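Local coordinates for protein adenylosuccinate lyase (Francisella tularensis subsp. tularensis SCHU S4, PDB 4EEI) that probably cleaves adenylosuccinate to AMP and fumarate, and likewise releases fumarate from the succinylated imidazole-carboxamide ribotide (SAICAR) in purine biosynthesis, at residues B[338-341]-B[342-346]; B[409-412]-B[413-417]; B[148-151]-B[152-155]; B[123-126]-B[127-131]. One frame throughout, in Å; residues are numbered along the deposited sequence.

Contact 1 of 4, residues B[338-341]-B[342-346]; sequences RDII and EDRVR. With EDO (1,2-ethanediol), chain R; EDO (1,2-ethanediol), chain Z.
Both carboxylate oxygens of Glu342 are gripped more than once. OE1 takes the N-H of Arg338 NE at 3.0 Å in a salt bridge and accepts a hydrogen bond from water 2, whose oxygen is 2.8 Å from OE1. OE2 accepts from water 1, which in turn accepts from Arg338 NH2, and from the backbone N of Ile135; the direct Arg338 NH2 to Glu342 OE2 bond is weak. The guanidinium presents its edge, but it meets OE1 from above the carboxylate, the two planes standing 67° apart. Arg338 reaches this far because its chain runs out straight, CG anti to the backbone N (chi1 179°), while its NH1 pairs with Glu133. This is an i to i+4 Arg-Glu salt bridge along one helix, 338-346, and the backbone beneath repeats the spacing: Glu342 N donates to Arg338 O at 2.9 Å and Arg344 N to Ile340 O at 3.2 Å. Water 2 extends the polar network, donating also to Asp339 OD1 and accepting from Arg346 NH2. At the other end, Ile340 and Arg344 lie side by side, CG2 4.0 Å from NH1. Arg344 NH1 is claimed by Glu250 and the carbonyl of Val248, whereas its NE and NH2 both donate to O2 of an ethanediol, probably from the crystallisation liquor, the NE bond being weak despite its 2.8 Å.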
loop_
_atom_site.group_PDB
_atom_site.type_symbol
_atom_site.label_atom_id
_atom_site.label_comp_id
_atom_site.label_asym_id
_atom_site.label_seq_id
_atom_site.Cartn_x
_atom_site.Cartn_y
_atom_site.Cartn_z
ATOM N N ARG B 338 -38.787 -7.658 4.709
ATOM C CA ARG B 338 -39.047 -7.877 6.123
ATOM C C ARG B 338 -39.469 -9.294 6.491
ATOM O O ARG B 338 -38.971 -9.858 7.462
ATOM C CB ARG B 338 -40.100 -6.902 6.629
ATOM C CG ARG B 338 -40.406 -7.129 8.084
ATOM C CD ARG B 338 -41.355 -6.100 8.633
ATOM N NE ARG B 338 -41.384 -6.187 10.087
ATOM C CZ ARG B 338 -41.834 -5.229 10.883
ATOM N NH1 ARG B 338 -42.299 -4.102 10.366
ATOM N NH2 ARG B 338 -41.811 -5.400 12.197
ATOM N N ASP B 339 -40.390 -9.870 5.730
ATOM C CA ASP B 339 -40.872 -11.208 6.065
ATOM C C ASP B 339 -39.780 -12.275 5.953
ATOM O O ASP B 339 -39.722 -13.187 6.772
ATOM C CB ASP B 339 -42.101 -11.570 5.236
ATOM C CG ASP B 339 -43.335 -10.789 5.663
ATOM O OD1 ASP B 339 -43.407 -10.376 6.844
ATOM O OD2 ASP B 339 -44.228 -10.589 4.815
ATOM N N ILE B 340 -38.904 -12.151 4.958
ATOM C CA ILE B 340 -37.763 -13.060 4.845
ATOM C C ILE B 340 -36.837 -12.907 6.048
ATOM O O ILE B 340 -36.378 -13.895 6.628
ATOM C CB ILE B 340 -36.970 -12.819 3.549
ATOM C CG1 ILE B 340 -37.754 -13.353 2.345
ATOM C CG2 ILE B 340 -35.581 -13.484 3.618
ATOM C CD1 ILE B 340 -37.232 -12.860 1.017
ATOM N N ILE B 341 -36.577 -11.659 6.420
ATOM C CA ILE B 341 -35.680 -11.350 7.530
ATOM C C ILE B 341 -36.197 -11.933 8.839
ATOM O O ILE B 341 -35.460 -12.601 9.560
ATOM C CB ILE B 341 -35.538 -9.833 7.689
ATOM C CG1 ILE B 341 -34.746 -9.253 6.518
ATOM C CG2 ILE B 341 -34.847 -9.489 8.989
ATOM C CD1 ILE B 341 -34.842 -7.750 6.412
ATOM N N GLU B 342 -37.468 -11.688 9.135
ATOM C CA GLU B 342 -38.024 -12.092 10.418
ATOM C C GLU B 342 -38.375 -13.582 10.471
ATOM O O GLU B 342 -38.349 -14.197 11.539
ATOM C CB GLU B 342 -39.228 -11.208 10.765
ATOM C CG GLU B 342 -38.852 -9.722 10.837
ATOM C CD GLU B 342 -39.921 -8.846 11.487
ATOM O OE1 GLU B 342 -41.110 -8.953 11.119
ATOM O OE2 GLU B 342 -39.558 -8.036 12.365
ATOM N N ASP B 343 -38.699 -14.165 9.323
ATOM C CA ASP B 343 -38.970 -15.602 9.273
ATOM C C ASP B 343 -37.703 -16.407 9.579
ATOM O O ASP B 343 -37.767 -17.505 10.138
ATOM C CB ASP B 343 -39.537 -16.005 7.914
ATOM C CG ASP B 343 -41.024 -15.709 7.784
ATOM O OD1 ASP B 343 -41.683 -15.433 8.812
ATOM O OD2 ASP B 343 -41.534 -15.763 6.645
ATOM N N ARG B 344 -36.554 -15.854 9.214
ATOM C CA ARG B 344 -35.281 -16.501 9.493
ATOM C C ARG B 344 -35.017 -16.535 11.003
ATOM O O ARG B 344 -34.484 -17.515 11.526
ATOM C CB ARG B 344 -34.153 -15.795 8.725
ATOM C CG ARG B 344 -32.759 -16.320 8.999
ATOM C CD ARG B 344 -31.767 -15.847 7.931
ATOM N NE ARG B 344 -31.896 -16.625 6.697
ATOM C CZ ARG B 344 -32.106 -16.104 5.491
ATOM N NH1 ARG B 344 -32.209 -14.790 5.335
ATOM N NH2 ARG B 344 -32.209 -16.903 4.436
ATOM N N VAL B 345 -35.414 -15.476 11.706
ATOM C CA VAL B 345 -35.363 -15.473 13.166
ATOM C C VAL B 345 -36.287 -16.549 13.724
ATOM O O VAL B 345 -35.925 -17.269 14.645
ATOM C CB VAL B 345 -35.741 -14.096 13.744
ATOM C CG1 VAL B 345 -35.808 -14.146 15.263
ATOM C CG2 VAL B 345 -34.725 -13.047 13.304
ATOM N N ARG B 346 -37.481 -16.664 13.148
ATOM C CA ARG B 346 -38.431 -17.679 13.582
ATOM C C ARG B 346 -37.908 -19.091 13.353
ATOM O O ARG B 346 -38.190 -20.000 14.130
ATOM C CB ARG B 346 -39.755 -17.519 12.837
ATOM C CG ARG B 346 -40.551 -16.288 13.199
ATOM C CD ARG B 346 -41.883 -16.313 12.474
ATOM N NE ARG B 346 -42.829 -15.345 13.013
ATOM C CZ ARG B 346 -43.028 -14.132 12.510
ATOM N NH1 ARG B 346 -43.917 -13.322 13.068
ATOM N NH2 ARG B 346 -42.345 -13.732 11.443
HETATM C C1 EDO R . -40.878 -9.099 2.140
HETATM O O1 EDO R . -40.483 -10.372 2.673
HETATM C C2 EDO R . -41.697 -8.310 3.164
HETATM O O2 EDO R . -41.477 -6.901 2.976
HETATM C C1 EDO Z . -33.336 -19.483 7.124
HETATM O O1 EDO Z . -33.992 -20.178 6.049
HETATM C C2 EDO Z . -31.835 -19.762 7.119
HETATM O O2 EDO Z . -31.245 -19.253 5.911
HETATM O O HOH W 1 -40.652 -6.736 14.511
HETATM O O HOH W 2 -42.625 -10.916 9.796
#

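Contact 2 of 4, residues B[409-412]-B[413-417]; sequences MDFE and GIKKT
An aspartate N-cap opens the helix 411-418, and this contact spans the cap and nearly the first two turns. Asp410 OD1 accepts the N-H of Gly413 at 2.8 Å, reached from above the carboxylate plane with an N-H...O angle of 152°. The cap depends on the first torsion of Asp410: CG sits between the backbone N and the carbonyl carbon (chi1 53°), which folds the carboxylate back over the start of the helix. There a negative charge would be expected to interact favourably with the helix dipole. The same residue also uses its carbonyl, Ile414 N donating to Asp410 O at 2.8 Å, so backbone and side chain of one residue each take an N-H of the first turn. One turn on, Gly413 O accepts from both Thr417 N and Thr417 OG1, which approach from opposite faces of the carbonyl plane. The threonine oxygen is also touched by Met409 CE at 3.4 Å, the bent methionine chain crossing Thr417 at about a right angle. Farther round, Lys415 lays its aliphatic chain against the Phe411 ring, CD lying 3.6 Å from CE2 in an oblique approach. Met409 CE also packs on Ile414 CG1 at 4.1 Å. Phe411, Ile414 and Lys415 rest on Ile135 of strand 135-140, and Arg346 of helix 338-346 makes a cation-pi contact with Phe411. Met409 and Thr417 turn to helix 352-363, where both meet Phe355, and Thr417 also packs on Cys188 of the third subunit.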
loop_
_atom_site.group_PDB
_atom_site.type_symbol
_atom_site.label_atom_id
_atom_site.label_comp_id
_atom_site.label_asym_id
_atom_site.label_seq_id
_atom_site.Cartn_x
_atom_site.Cartn_y
_atom_site.Cartn_z
ATOM N N MET B 409 -40.754 -17.133 25.790
ATOM C CA MET B 409 -39.858 -16.831 24.684
ATOM C C MET B 409 -40.482 -17.143 23.329
ATOM O O MET B 409 -39.875 -17.812 22.496
ATOM C CB MET B 409 -38.527 -17.566 24.848
ATOM C CG MET B 409 -37.589 -16.920 25.855
ATOM S SD MET B 409 -37.570 -15.120 25.750
ATOM C CE MET B 409 -36.053 -14.860 24.835
ATOM N N ASP B 410 -41.696 -16.651 23.114
ATOM C CA ASP B 410 -42.317 -16.733 21.802
ATOM C C ASP B 410 -41.735 -15.609 20.956
ATOM O O ASP B 410 -40.810 -14.926 21.389
ATOM C CB ASP B 410 -43.838 -16.606 21.903
ATOM C CG ASP B 410 -44.272 -15.371 22.661
ATOM O OD1 ASP B 410 -43.395 -14.635 23.158
ATOM O OD2 ASP B 410 -45.494 -15.135 22.761
ATOM N N PHE B 411 -42.267 -15.412 19.757
ATOM C CA PHE B 411 -41.741 -14.375 18.880
ATOM C C PHE B 411 -41.732 -13.009 19.557
ATOM O O PHE B 411 -40.716 -12.316 19.557
ATOM C CB PHE B 411 -42.521 -14.311 17.567
ATOM C CG PHE B 411 -41.870 -13.448 16.525
ATOM C CD1 PHE B 411 -40.663 -13.816 15.960
ATOM C CD2 PHE B 411 -42.461 -12.265 16.118
ATOM C CE1 PHE B 411 -40.058 -13.025 15.004
ATOM C CE2 PHE B 411 -41.862 -11.468 15.162
ATOM C CZ PHE B 411 -40.659 -11.848 14.604
ATOM N N GLU B 412 -42.863 -12.641 20.152
ATOM C CA GLU B 412 -43.002 -11.347 20.810
ATOM C C GLU B 412 -42.037 -11.199 21.981
ATOM O O GLU B 412 -41.446 -10.140 22.176
ATOM C CB GLU B 412 -44.439 -11.147 21.296
ATOM C CG GLU B 412 -45.430 -10.812 20.194
ATOM C CD GLU B 412 -46.630 -10.039 20.707
ATOM O OE1 GLU B 412 -46.901 -10.095 21.926
ATOM O OE2 GLU B 412 -47.302 -9.372 19.891
ATOM N N GLY B 413 -41.880 -12.264 22.760
ATOM C CA GLY B 413 -40.944 -12.253 23.874
ATOM C C GLY B 413 -39.502 -12.168 23.396
ATOM O O GLY B 413 -38.668 -11.456 23.976
ATOM N N ILE B 414 -39.196 -12.905 22.333
ATOM C CA ILE B 414 -37.857 -12.865 21.740
ATOM C C ILE B 414 -37.524 -11.440 21.291
ATOM O O ILE B 414 -36.418 -10.943 21.515
ATOM C CB ILE B 414 -37.758 -13.849 20.553
ATOM C CG1 ILE B 414 -37.679 -15.289 21.064
ATOM C CG2 ILE B 414 -36.561 -13.530 19.660
ATOM C CD1 ILE B 414 -37.827 -16.332 19.972
ATOM N N LYS B 415 -38.491 -10.782 20.659
ATOM C CA LYS B 415 -38.313 -9.393 20.245
ATOM C C LYS B 415 -38.079 -8.488 21.449
ATOM O O LYS B 415 -37.213 -7.619 21.422
ATOM C CB LYS B 415 -39.526 -8.912 19.442
ATOM C CG LYS B 415 -39.276 -8.851 17.946
ATOM C CD LYS B 415 -40.570 -8.787 17.143
ATOM C CE LYS B 415 -41.400 -7.567 17.482
ATOM N NZ LYS B 415 -42.611 -7.455 16.603
ATOM N N LYS B 416 -38.853 -8.711 22.505
ATOM C CA LYS B 416 -38.727 -7.940 23.738
ATOM C C LYS B 416 -37.353 -8.077 24.346
ATOM O O LYS B 416 -36.828 -7.137 24.947
ATOM C CB LYS B 416 -39.729 -8.441 24.769
ATOM C CG LYS B 416 -40.810 -7.454 25.118
ATOM C CD LYS B 416 -41.778 -7.307 23.970
ATOM C CE LYS B 416 -42.983 -6.469 24.371
ATOM N NZ LYS B 416 -44.254 -7.127 23.965
ATOM N N THR B 417 -36.782 -9.265 24.207
ATOM C CA THR B 417 -35.523 -9.585 24.865
ATOM C C THR B 417 -34.339 -9.014 24.108
ATOM O O THR B 417 -33.491 -8.329 24.681
ATOM C CB THR B 417 -35.362 -11.111 25.017
ATOM O OG1 THR B 417 -36.444 -11.624 25.807
ATOM C CG2 THR B 417 -34.045 -11.461 25.691
#

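Contact 3 of 4, residues B[148-151]-B[152-155]; sequences MSFG and QKFL
Met148 brings its terminal methyl to Gln152, CE lying 4.1 Å from CB where the two side chains cross at about a right angle. Ser149, the last residue of strand 143-149, offers its carbonyl to Gln152 N at 3.1 Å; the donor stands well above the carbonyl plane, as befits a tight turn from strand into helix 151-173. Its OG is taken by the carbonyl of Lys132. Phe150 follows with a similar bond, Phe150 O accepting from Lys153 N at 3.0 Å. Its ring, swung away from the backbone N by a chi1 of -169°, is met by two side chains. Over one face comes Lys153 CD in a CH-pi contact, 4.3 Å from the ring centroid and offset toward the rim. Phe154 meets the ring obliquely, CE1 of Phe150 lying 3.5 Å from CE2 of Phe154, with the planes at 66°. Gly151 then gives the first full helical bond, Leu155 N to Gly151 O at 2.9 Å, in the carbonyl plane, while its CA lies at the edge of the Phe154 ring. The chemistry implies a division of labour for Lys153: its methylenes make apolar contact with the Phe150 face, while its ammonium forms salt bridges to Glu239 and to Glu300 of the third subunit. Since the NE2 of Gln152 donates to Gly185 O of that subunit, the turn also takes part in the assembly.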
loop_
_atom_site.group_PDB
_atom_site.type_symbol
_atom_site.label_atom_id
_atom_site.label_comp_id
_atom_site.label_asym_id
_atom_site.label_seq_id
_atom_site.Cartn_x
_atom_site.Cartn_y
_atom_site.Cartn_z
ATOM N N MET B 148 -31.153 -9.442 16.630
ATOM C CA MET B 148 -30.772 -8.059 16.895
ATOM C C MET B 148 -31.692 -7.193 16.057
ATOM O O MET B 148 -32.476 -7.708 15.263
ATOM C CB MET B 148 -29.334 -7.819 16.448
ATOM C CG MET B 148 -29.171 -8.001 14.941
ATOM S SD MET B 148 -27.466 -7.842 14.388
ATOM C CE MET B 148 -27.153 -6.098 14.726
ATOM N N SER B 149 -31.590 -5.877 16.202
ATOM C CA SER B 149 -32.361 -4.976 15.353
ATOM C C SER B 149 -31.691 -4.852 13.982
ATOM O O SER B 149 -30.492 -4.606 13.898
ATOM C CB SER B 149 -32.452 -3.598 15.990
ATOM O OG SER B 149 -32.810 -2.638 15.019
ATOM N N PHE B 150 -32.458 -5.018 12.911
ATOM C CA PHE B 150 -31.908 -4.897 11.557
ATOM C C PHE B 150 -31.415 -3.469 11.351
ATOM O O PHE B 150 -30.387 -3.232 10.702
ATOM C CB PHE B 150 -32.984 -5.247 10.524
ATOM C CG PHE B 150 -32.462 -5.422 9.114
ATOM C CD1 PHE B 150 -32.527 -4.383 8.201
ATOM C CD2 PHE B 150 -31.924 -6.636 8.701
ATOM C CE1 PHE B 150 -32.069 -4.551 6.893
ATOM C CE2 PHE B 150 -31.454 -6.807 7.402
ATOM C CZ PHE B 150 -31.533 -5.764 6.499
ATOM N N GLY B 151 -32.136 -2.512 11.931
ATOM C CA GLY B 151 -31.767 -1.109 11.806
ATOM C C GLY B 151 -30.405 -0.775 12.381
ATOM O O GLY B 151 -29.766 0.204 11.980
ATOM N N GLN B 152 -29.945 -1.588 13.324
ATOM C CA GLN B 152 -28.639 -1.355 13.915
ATOM C C GLN B 152 -27.522 -1.568 12.885
ATOM O O GLN B 152 -26.418 -1.026 13.031
ATOM C CB GLN B 152 -28.459 -2.255 15.134
ATOM C CG GLN B 152 -27.227 -1.939 15.947
ATOM C CD GLN B 152 -27.294 -2.529 17.336
ATOM O OE1 GLN B 152 -28.307 -2.402 18.025
ATOM N NE2 GLN B 152 -26.211 -3.175 17.761
ATOM N N LYS B 153 -27.802 -2.332 11.830
ATOM C CA LYS B 153 -26.810 -2.498 10.761
ATOM C C LYS B 153 -26.573 -1.150 10.092
ATOM O O LYS B 153 -25.435 -0.722 9.904
ATOM C CB LYS B 153 -27.267 -3.526 9.723
ATOM C CG LYS B 153 -27.345 -4.966 10.240
ATOM C CD LYS B 153 -27.971 -5.878 9.184
ATOM C CE LYS B 153 -27.919 -7.355 9.596
ATOM N NZ LYS B 153 -26.518 -7.846 9.763
ATOM N N PHE B 154 -27.656 -0.473 9.744
ATOM C CA PHE B 154 -27.533 0.832 9.117
ATOM C C PHE B 154 -27.033 1.879 10.098
ATOM O O PHE B 154 -26.329 2.796 9.712
ATOM C CB PHE B 154 -28.877 1.269 8.537
ATOM C CG PHE B 154 -29.360 0.401 7.422
ATOM C CD1 PHE B 154 -28.714 0.412 6.195
ATOM C CD2 PHE B 154 -30.463 -0.420 7.593
ATOM C CE1 PHE B 154 -29.158 -0.395 5.151
ATOM C CE2 PHE B 154 -30.914 -1.224 6.558
ATOM C CZ PHE B 154 -30.257 -1.208 5.335
ATOM N N LEU B 155 -27.420 1.765 11.363
ATOM C CA LEU B 155 -26.994 2.752 12.344
ATOM C C LEU B 155 -25.494 2.636 12.588
ATOM O O LEU B 155 -24.812 3.633 12.838
ATOM C CB LEU B 155 -27.772 2.595 13.661
ATOM C CG LEU B 155 -27.520 3.708 14.685
ATOM C CD1 LEU B 155 -28.155 5.039 14.231
ATOM C CD2 LEU B 155 -28.041 3.317 16.074
#

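Contact 4 of 4, residues B[123-126]-B[127-131]; sequences SLLT and KAEET
Lys127 donates its backbone N-H to Ser123 O at 2.9 Å, in the last turns of the long helix 94-131. The CB of Lys127 lies 3.5 Å from Leu124 O. Its side chain then leaves the first segment: a bend at chi2 (67°) carries NZ to the carbonyls of Leu334 and Ile331. Glu130 OE1 is a long ion-pair partner of NZ. Ala128 comes next, with N bonded to Leu124 O at 2.8 Å and a methyl close to the carbonyl oxygens of both Leu124 and Leu125; that methyl is loosely met by Leu125 CD1 as well. Glu129 repeats the backbone bond to Leu125 O at 2.8 Å and runs its side chain alongside the leucine, both pointing the same way. Leu125 CD1 thus lies 4.1 Å from Glu129 CG and 4.0 Å from OE2, a leucine branch beside the stem and carboxylate of the acid. The acid itself makes a salt bridge through OE2 to Arg433, a residue of the potassium site. Glu130 closes the series of backbone bonds to the first segment, N to Thr126 O at 3.1 Å, with its CB close to the same oxygen. Last, Thr131 turns its hydroxyl back to Lys127 O at 2.8 Å, a donor beside the weak bond from its own N. The chemistry therefore implies a helix end held from two sides: the buried Lys127 ammonium is satisfied by backbone carbonyls at the end of helix 304-333 and just beyond it, and Glu129 by an arginine near the C-terminus, whose charge would probably favour the ionised carboxylate.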
loop_
_atom_site.group_PDB
_atom_site.type_symbol
_atom_site.label_atom_id
_atom_site.label_comp_id
_atom_site.label_asym_id
_atom_site.label_seq_id
_atom_site.Cartn_x
_atom_site.Cartn_y
_atom_site.Cartn_z
ATOM N N SER B 123 -29.229 9.588 4.808
ATOM C CA SER B 123 -29.939 8.461 4.204
ATOM C C SER B 123 -29.783 7.164 5.012
ATOM O O SER B 123 -30.730 6.368 5.107
ATOM C CB SER B 123 -29.472 8.249 2.760
ATOM O OG SER B 123 -30.068 9.200 1.900
ATOM N N LEU B 124 -28.595 6.948 5.565
ATOM C CA LEU B 124 -28.342 5.782 6.418
ATOM C C LEU B 124 -29.191 5.801 7.694
ATOM O O LEU B 124 -29.745 4.773 8.087
ATOM C CB LEU B 124 -26.857 5.687 6.779
ATOM C CG LEU B 124 -25.966 5.186 5.636
ATOM C CD1 LEU B 124 -24.513 5.343 6.017
ATOM C CD2 LEU B 124 -26.271 3.720 5.357
ATOM N N LEU B 125 -29.295 6.961 8.338
ATOM C CA LEU B 125 -30.139 7.091 9.536
ATOM C C LEU B 125 -31.617 6.914 9.190
ATOM O O LEU B 125 -32.397 6.327 9.957
ATOM C CB LEU B 125 -29.896 8.447 10.224
ATOM C CG LEU B 125 -30.635 8.687 11.544
ATOM C CD1 LEU B 125 -30.386 7.540 12.500
ATOM C CD2 LEU B 125 -30.222 10.004 12.181
ATOM N N THR B 126 -32.014 7.441 8.034
ATOM C CA THR B 126 -33.375 7.260 7.563
ATOM C C THR B 126 -33.669 5.780 7.410
ATOM O O THR B 126 -34.719 5.305 7.831
ATOM C CB THR B 126 -33.620 7.992 6.242
ATOM O OG1 THR B 126 -33.629 9.406 6.482
ATOM C CG2 THR B 126 -34.962 7.573 5.642
ATOM N N LYS B 127 -32.733 5.047 6.819
ATOM C CA LYS B 127 -32.897 3.603 6.689
ATOM C C LYS B 127 -32.900 2.895 8.052
ATOM O O LYS B 127 -33.686 1.979 8.277
ATOM C CB LYS B 127 -31.794 3.034 5.807
ATOM C CG LYS B 127 -32.268 1.919 4.893
ATOM C CD LYS B 127 -33.245 2.423 3.820
ATOM C CE LYS B 127 -33.673 1.280 2.906
ATOM N NZ LYS B 127 -34.294 1.737 1.628
ATOM N N ALA B 128 -32.026 3.328 8.956
ATOM C CA ALA B 128 -31.993 2.780 10.314
ATOM C C ALA B 128 -33.297 3.001 11.085
ATOM O O ALA B 128 -33.778 2.091 11.767
ATOM C CB ALA B 128 -30.803 3.337 11.093
ATOM N N GLU B 129 -33.878 4.197 10.999
ATOM C CA GLU B 129 -35.126 4.453 11.712
ATOM C C GLU B 129 -36.262 3.627 11.114
ATOM O O GLU B 129 -37.130 3.126 11.825
ATOM C CB GLU B 129 -35.490 5.945 11.678
ATOM C CG GLU B 129 -34.459 6.872 12.355
ATOM C CD GLU B 129 -34.563 6.887 13.881
ATOM O OE1 GLU B 129 -35.405 6.152 14.435
ATOM O OE2 GLU B 129 -33.803 7.637 14.532
ATOM N N GLU B 130 -36.239 3.477 9.796
ATOM C CA GLU B 130 -37.297 2.774 9.075
ATOM C C GLU B 130 -37.297 1.280 9.419
ATOM O O GLU B 130 -38.346 0.642 9.448
ATOM C CB GLU B 130 -37.068 3.007 7.578
ATOM C CG GLU B 130 -37.842 2.160 6.606
ATOM C CD GLU B 130 -37.471 2.505 5.161
ATOM O OE1 GLU B 130 -37.168 1.577 4.382
ATOM O OE2 GLU B 130 -37.470 3.708 4.819
ATOM N N THR B 131 -36.116 0.740 9.709
ATOM C CA THR B 131 -35.953 -0.695 9.961
ATOM C C THR B 131 -35.591 -1.032 11.416
ATOM O O THR B 131 -35.285 -2.185 11.729
ATOM C CB THR B 131 -34.869 -1.294 9.046
ATOM O OG1 THR B 131 -33.613 -0.647 9.298
ATOM C CG2 THR B 131 -35.253 -1.118 7.580
#

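The four contacts follow one another along the chain in the order 4, 3, 1, 2, all on the same side of its centre. Contacts 4 and 3 are closest, centres about 9 Å apart: the end of helix 94-131 packs on the start of helix 151-173, Gly151 and Phe154 touching Thr131. The antiparallel hairpin 135-140/143-149 connects them, its second strand running into contact 3. Contact 1 stands about 14 Å from both contact 3 and contact 2, centre to centre, and touches each, through Ile341 on Phe150 and Arg346 on Phe411. Side chains of contacts 1, 2 and 3 also pack on strand 135-140, so the hairpin brings the ends of helices 94-131 and 151-173 together with the later short helices 338-346 and 411-418.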